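Local coordinates for adenosyl-chloride synthase (Thermotoga maritima, PDB 2ZBV), which probably acts on S-adenosyl-L-methionine, as a member of the SAM hydrolase and SAM-dependent halogenase family, and binds adenosine, at residues 53-58 and 101-106; 231-234 and 238-241. All blocks are in the same frame, centred on the assembly; numbering follows the deposited sequence.

Interaction 1: residues 53-58 and 101-106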
loop_
_atom_site.group_PDB
_atom_site.type_symbol
_atom_site.label_atom_id
_atom_site.label_comp_id
_atom_site.label_asym_id
_atom_site.label_seq_id
_atom_site.Cartn_x
_atom_site.Cartn_y
_atom_site.Cartn_z
ATOM N N ALA A 53 11.923 -11.667 5.610
ATOM C CA ALA A 53 11.919 -11.133 4.252
ATOM C C ALA A 53 13.311 -11.197 3.614
ATOM O O ALA A 53 13.431 -11.470 2.417
ATOM C CB ALA A 53 11.430 -9.702 4.252
ATOM N N SER A 54 14.352 -10.950 4.414
ATOM C CA SER A 54 15.734 -10.943 3.917
ATOM C C SER A 54 16.167 -12.274 3.326
ATOM O O SER A 54 17.086 -12.324 2.508
ATOM C CB SER A 54 16.719 -10.557 5.034
ATOM O OG SER A 54 16.817 -11.567 6.021
ATOM N N LEU A 55 15.509 -13.348 3.751
ATOM C CA LEU A 55 15.823 -14.677 3.251
ATOM C C LEU A 55 15.571 -14.778 1.748
ATOM O O LEU A 55 16.172 -15.611 1.063
ATOM C CB LEU A 55 14.976 -15.726 3.977
ATOM C CG LEU A 55 15.359 -16.070 5.417
ATOM C CD1 LEU A 55 14.250 -16.921 6.029
ATOM C CD2 LEU A 55 16.694 -16.823 5.442
ATOM N N ASP A 56 14.684 -13.935 1.232
ATOM C CA ASP A 56 14.375 -13.984 -0.194
ATOM C C ASP A 56 15.055 -12.905 -1.048
ATOM O O ASP A 56 14.854 -12.846 -2.257
ATOM C CB ASP A 56 12.856 -13.970 -0.386
ATOM C CG ASP A 56 12.199 -15.261 0.116
ATOM O OD1 ASP A 56 12.626 -16.336 -0.339
ATOM O OD2 ASP A 56 11.271 -15.206 0.957
ATOM N N PHE A 57 15.852 -12.050 -0.413
ATOM C CA PHE A 57 16.590 -11.009 -1.133
ATOM C C PHE A 57 17.991 -11.564 -1.387
ATOM O O PHE A 57 18.514 -12.335 -0.588
ATOM C CB PHE A 57 16.671 -9.721 -0.305
ATOM C CG PHE A 57 15.433 -8.866 -0.385
ATOM C CD1 PHE A 57 15.404 -7.742 -1.203
ATOM C CD2 PHE A 57 14.299 -9.186 0.356
ATOM C CE1 PHE A 57 14.265 -6.941 -1.285
ATOM C CE2 PHE A 57 13.148 -8.393 0.284
ATOM C CZ PHE A 57 13.131 -7.264 -0.540
ATOM N N PRO A 58 18.618 -11.179 -2.508
ATOM C CA PRO A 58 19.959 -11.671 -2.829
ATOM C C PRO A 58 21.085 -11.016 -2.038
ATOM O O PRO A 58 20.882 -10.010 -1.355
ATOM C CB PRO A 58 20.070 -11.381 -4.322
ATOM C CG PRO A 58 19.361 -10.058 -4.433
ATOM C CD PRO A 58 18.112 -10.293 -3.574
ATOM N N GLU A 101 21.770 -12.277 14.704
ATOM C CA GLU A 101 21.844 -13.584 15.343
ATOM C C GLU A 101 21.814 -14.745 14.353
ATOM O O GLU A 101 22.538 -15.727 14.521
ATOM C CB GLU A 101 20.694 -13.729 16.347
ATOM C CG GLU A 101 20.549 -15.115 16.967
ATOM C CD GLU A 101 21.718 -15.498 17.864
ATOM O OE1 GLU A 101 21.711 -16.630 18.397
ATOM O OE2 GLU A 101 22.639 -14.671 18.043
ATOM N N GLU A 102 20.989 -14.630 13.318
ATOM C CA GLU A 102 20.854 -15.690 12.325
ATOM C C GLU A 102 21.949 -15.742 11.268
ATOM O O GLU A 102 22.360 -16.824 10.847
ATOM C CB GLU A 102 19.503 -15.574 11.620
ATOM C CG GLU A 102 18.295 -15.722 12.532
ATOM C CD GLU A 102 18.222 -17.083 13.198
ATOM O OE1 GLU A 102 18.477 -18.098 12.514
ATOM O OE2 GLU A 102 17.898 -17.140 14.404
ATOM N N TYR A 103 22.419 -14.580 10.828
ATOM C CA TYR A 103 23.442 -14.541 9.789
ATOM C C TYR A 103 24.861 -14.318 10.301
ATOM O O TYR A 103 25.825 -14.598 9.594
ATOM C CB TYR A 103 23.136 -13.436 8.770
ATOM C CG TYR A 103 21.808 -13.535 8.044
ATOM C CD1 TYR A 103 21.349 -14.754 7.533
ATOM C CD2 TYR A 103 21.050 -12.391 7.793
ATOM C CE1 TYR A 103 20.171 -14.822 6.783
ATOM C CE2 TYR A 103 19.870 -12.447 7.045
ATOM C CZ TYR A 103 19.441 -13.663 6.539
ATOM O OH TYR A 103 18.317 -13.706 5.745
ATOM N N GLY A 104 24.993 -13.798 11.515
ATOM C CA GLY A 104 26.314 -13.512 12.042
ATOM C C GLY A 104 26.717 -12.112 11.600
ATOM O O GLY A 104 26.412 -11.694 10.484
ATOM N N VAL A 105 27.410 -11.388 12.471
ATOM C CA VAL A 105 27.828 -10.022 12.175
ATOM C C VAL A 105 29.247 -9.956 11.624
ATOM O O VAL A 105 30.195 -10.404 12.268
ATOM C CB VAL A 105 27.754 -9.144 13.441
ATOM C CG1 VAL A 105 28.132 -7.710 13.102
ATOM C CG2 VAL A 105 26.351 -9.212 14.035
ATOM N N ALA A 106 29.389 -9.383 10.434
ATOM C CA ALA A 106 30.696 -9.257 9.811
ATOM C C ALA A 106 31.346 -7.921 10.171
ATOM O O ALA A 106 32.547 -7.852 10.430
ATOM C CB ALA A 106 30.563 -9.384 8.296
#
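Tyr103 meets the end of helix 43-54 with the phenol edge of its ring: Ser54 OG lies at that edge in the ring plane, and Leu55 CD2 comes to the edge close to the same plane. The ring of Tyr51 also meets that of Tyr103, their planes about 55° apart. Tyr103 CG is anti to its own carbonyl carbon (chi1 -59°), a setting that directs the ring toward helix 43-54 while the two backbones stay 10.0 Å apart at the CA atoms of Leu55 and Tyr103. The polar link is a hydrogen bond of 2.6 Å between Tyr103 OH and Ser54 OG. Ser54 OG also bonds to Tyr51 O, one turn back in its helix, so the serine hydroxyl joins the phenol to the helix backbone. Leu55 adds the apolar part: its CD2 lies 3.5 Å from Tyr103 OH and 4.2 Å from Tyr103 CE1. Behind the contact, a type I turn from Ser54 to Phe57 carries the chain out of the helix, and Asp56 in it makes a salt bridge to Arg129 of the second subunit. Gly104, with positive phi, ends helix 97-103 and leads into strand 105-110. The whole is packing between two helix C-termini in the alpha/beta N-terminal domain of the SAM hydroxide adenosyltransferase family, away from the adenosine sites.

Interaction 2: residues 231-234 and 238-241; sequences HPDS and LEIA
His231 and Glu239 stand side by side on one face of the sheet, their side chains pointing the same way, with the imidazole and carboxylate planes turned 50° apart. Glu239 OE1 sits at the edge of the ring, 2.7 Å from His231 NE2 and only 3.0 Å from His231 CE1. Because it lies beside the NE2-CE1 bond, the N-H...O angle at His231 NE2 is just 116° and the hydrogen bond is weak. Glu239 reaches this place by extension: CG is anti to the backbone N (chi1 178°) and the chain runs straight on beyond it. Beneath the two side chains lies the antiparallel hairpin of strands 228-232 and 237-242, part of the mixed sheet of the C-terminal domain. Here His231 and Glu239 form a hydrogen-bonded pair, with His231 N to Glu239 O at 2.9 Å and Glu239 N to His231 O at 2.7 Å. Pro232 and Leu238 follow as a non-hydrogen-bonded pair facing the other way, where Leu238 packs on Phe189 and Phe192. Ala241 CB, 4.0 Å from His231 NE2, also lies near the bound adenosine and two residues that bind it, Asn182 and Phe220; the Phe220 ring meets that of His231 edge-to-face. Replacing His231 with an alanine would probably leave Glu239 OE1 without its imidazole partner and Phe220 without the ring it packs against. Beyond the histidine, Asp233 CB comes to 3.9 Å from Glu239 CD. Its carboxylate is held elsewhere: OD2 bonds to Ser184 OG, while OD1 takes the N-H groups of Ala235, as in an Asx turn, and of Phe237. Asp233 OD2 and Glu239 OE2, like charges, approach to 4.5 Å, which Ser184 and a long, weak ion pair to Arg52 probably ease on the Asp233 side.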
loop_
_atom_site.group_PDB
_atom_site.type_symbol
_atom_site.label_atom_id
_atom_site.label_comp_id
_atom_site.label_asym_id
_atom_site.label_seq_id
_atom_site.Cartn_x
_atom_site.Cartn_y
_atom_site.Cartn_z
ATOM N N HIS A 231 1.764 -25.963 10.777
ATOM C CA HIS A 231 2.567 -26.207 9.594
ATOM C C HIS A 231 3.767 -25.270 9.547
ATOM O O HIS A 231 3.902 -24.367 10.383
ATOM C CB HIS A 231 1.709 -26.003 8.342
ATOM C CG HIS A 231 1.336 -24.572 8.102
ATOM N ND1 HIS A 231 1.770 -23.865 7.002
ATOM C CD2 HIS A 231 0.603 -23.705 8.840
ATOM C CE1 HIS A 231 1.320 -22.626 7.071
ATOM N NE2 HIS A 231 0.609 -22.501 8.177
ATOM N N PRO A 232 4.676 -25.492 8.586
ATOM C CA PRO A 232 5.841 -24.608 8.495
ATOM C C PRO A 232 5.474 -23.457 7.557
ATOM O O PRO A 232 5.039 -23.709 6.438
ATOM C CB PRO A 232 6.911 -25.516 7.903
ATOM C CG PRO A 232 6.119 -26.399 6.971
ATOM C CD PRO A 232 4.866 -26.713 7.776
ATOM N N ASP A 233 5.622 -22.211 8.007
ATOM C CA ASP A 233 5.287 -21.082 7.142
ATOM C C ASP A 233 6.339 -20.942 6.039
ATOM O O ASP A 233 7.261 -21.749 5.953
ATOM C CB ASP A 233 5.134 -19.768 7.936
ATOM C CG ASP A 233 6.434 -19.280 8.562
ATOM O OD1 ASP A 233 7.523 -19.700 8.123
ATOM O OD2 ASP A 233 6.358 -18.447 9.497
ATOM N N SER A 234 6.197 -19.926 5.197
ATOM C CA SER A 234 7.113 -19.729 4.079
ATOM C C SER A 234 8.564 -19.417 4.442
ATOM O O SER A 234 9.437 -19.477 3.582
ATOM C CB SER A 234 6.570 -18.636 3.152
ATOM O OG SER A 234 6.461 -17.394 3.823
ATOM N N LEU A 238 7.320 -22.472 12.561
ATOM C CA LEU A 238 6.092 -23.165 12.907
ATOM C C LEU A 238 4.980 -22.130 12.991
ATOM O O LEU A 238 5.086 -21.141 13.725
ATOM C CB LEU A 238 6.240 -23.892 14.248
ATOM C CG LEU A 238 5.021 -24.733 14.654
ATOM C CD1 LEU A 238 5.463 -25.879 15.553
ATOM C CD2 LEU A 238 3.989 -23.853 15.346
ATOM N N GLU A 239 3.923 -22.364 12.226
ATOM C CA GLU A 239 2.779 -21.464 12.189
ATOM C C GLU A 239 1.487 -22.220 12.485
ATOM O O GLU A 239 1.350 -23.402 12.148
ATOM C CB GLU A 239 2.692 -20.808 10.804
ATOM C CG GLU A 239 1.500 -19.874 10.590
ATOM C CD GLU A 239 1.544 -19.196 9.222
ATOM O OE1 GLU A 239 1.229 -19.854 8.208
ATOM O OE2 GLU A 239 1.912 -18.006 9.162
ATOM N N ILE A 240 0.550 -21.544 13.141
ATOM C CA ILE A 240 -0.741 -22.147 13.442
ATOM C C ILE A 240 -1.756 -21.409 12.584
ATOM O O ILE A 240 -1.806 -20.180 12.591
ATOM C CB ILE A 240 -1.140 -21.994 14.933
ATOM C CG1 ILE A 240 -0.145 -22.735 15.826
ATOM C CG2 ILE A 240 -2.540 -22.562 15.165
ATOM C CD1 ILE A 240 0.936 -21.847 16.384
ATOM N N ALA A 241 -2.553 -22.161 11.834
ATOM C CA ALA A 241 -3.561 -21.555 10.973
ATOM C C ALA A 241 -4.895 -22.275 11.091
ATOM O O ALA A 241 -4.966 -23.390 11.601
ATOM C CB ALA A 241 -3.096 -21.590 9.523
#

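Overall arrangement
Interaction 1 belongs to the N-terminal domain and interaction 2 to the C-terminal one, with centres about 20 Å apart and nearest atoms about 5 Å apart, so they do not touch. The first is partly buried and joins two helix ends mainly through side chains; the second is buried and rests on backbone pairing within a hairpin, with an acid and an imidazole laid over it. Only interaction 2 comes close to bound adenosine. They share no secondary-structure element, yet both border the second subunit, whose Arg129 makes a salt bridge to Asp56 in 53-58 and a hydrogen bond to Ser234 O in 231-234.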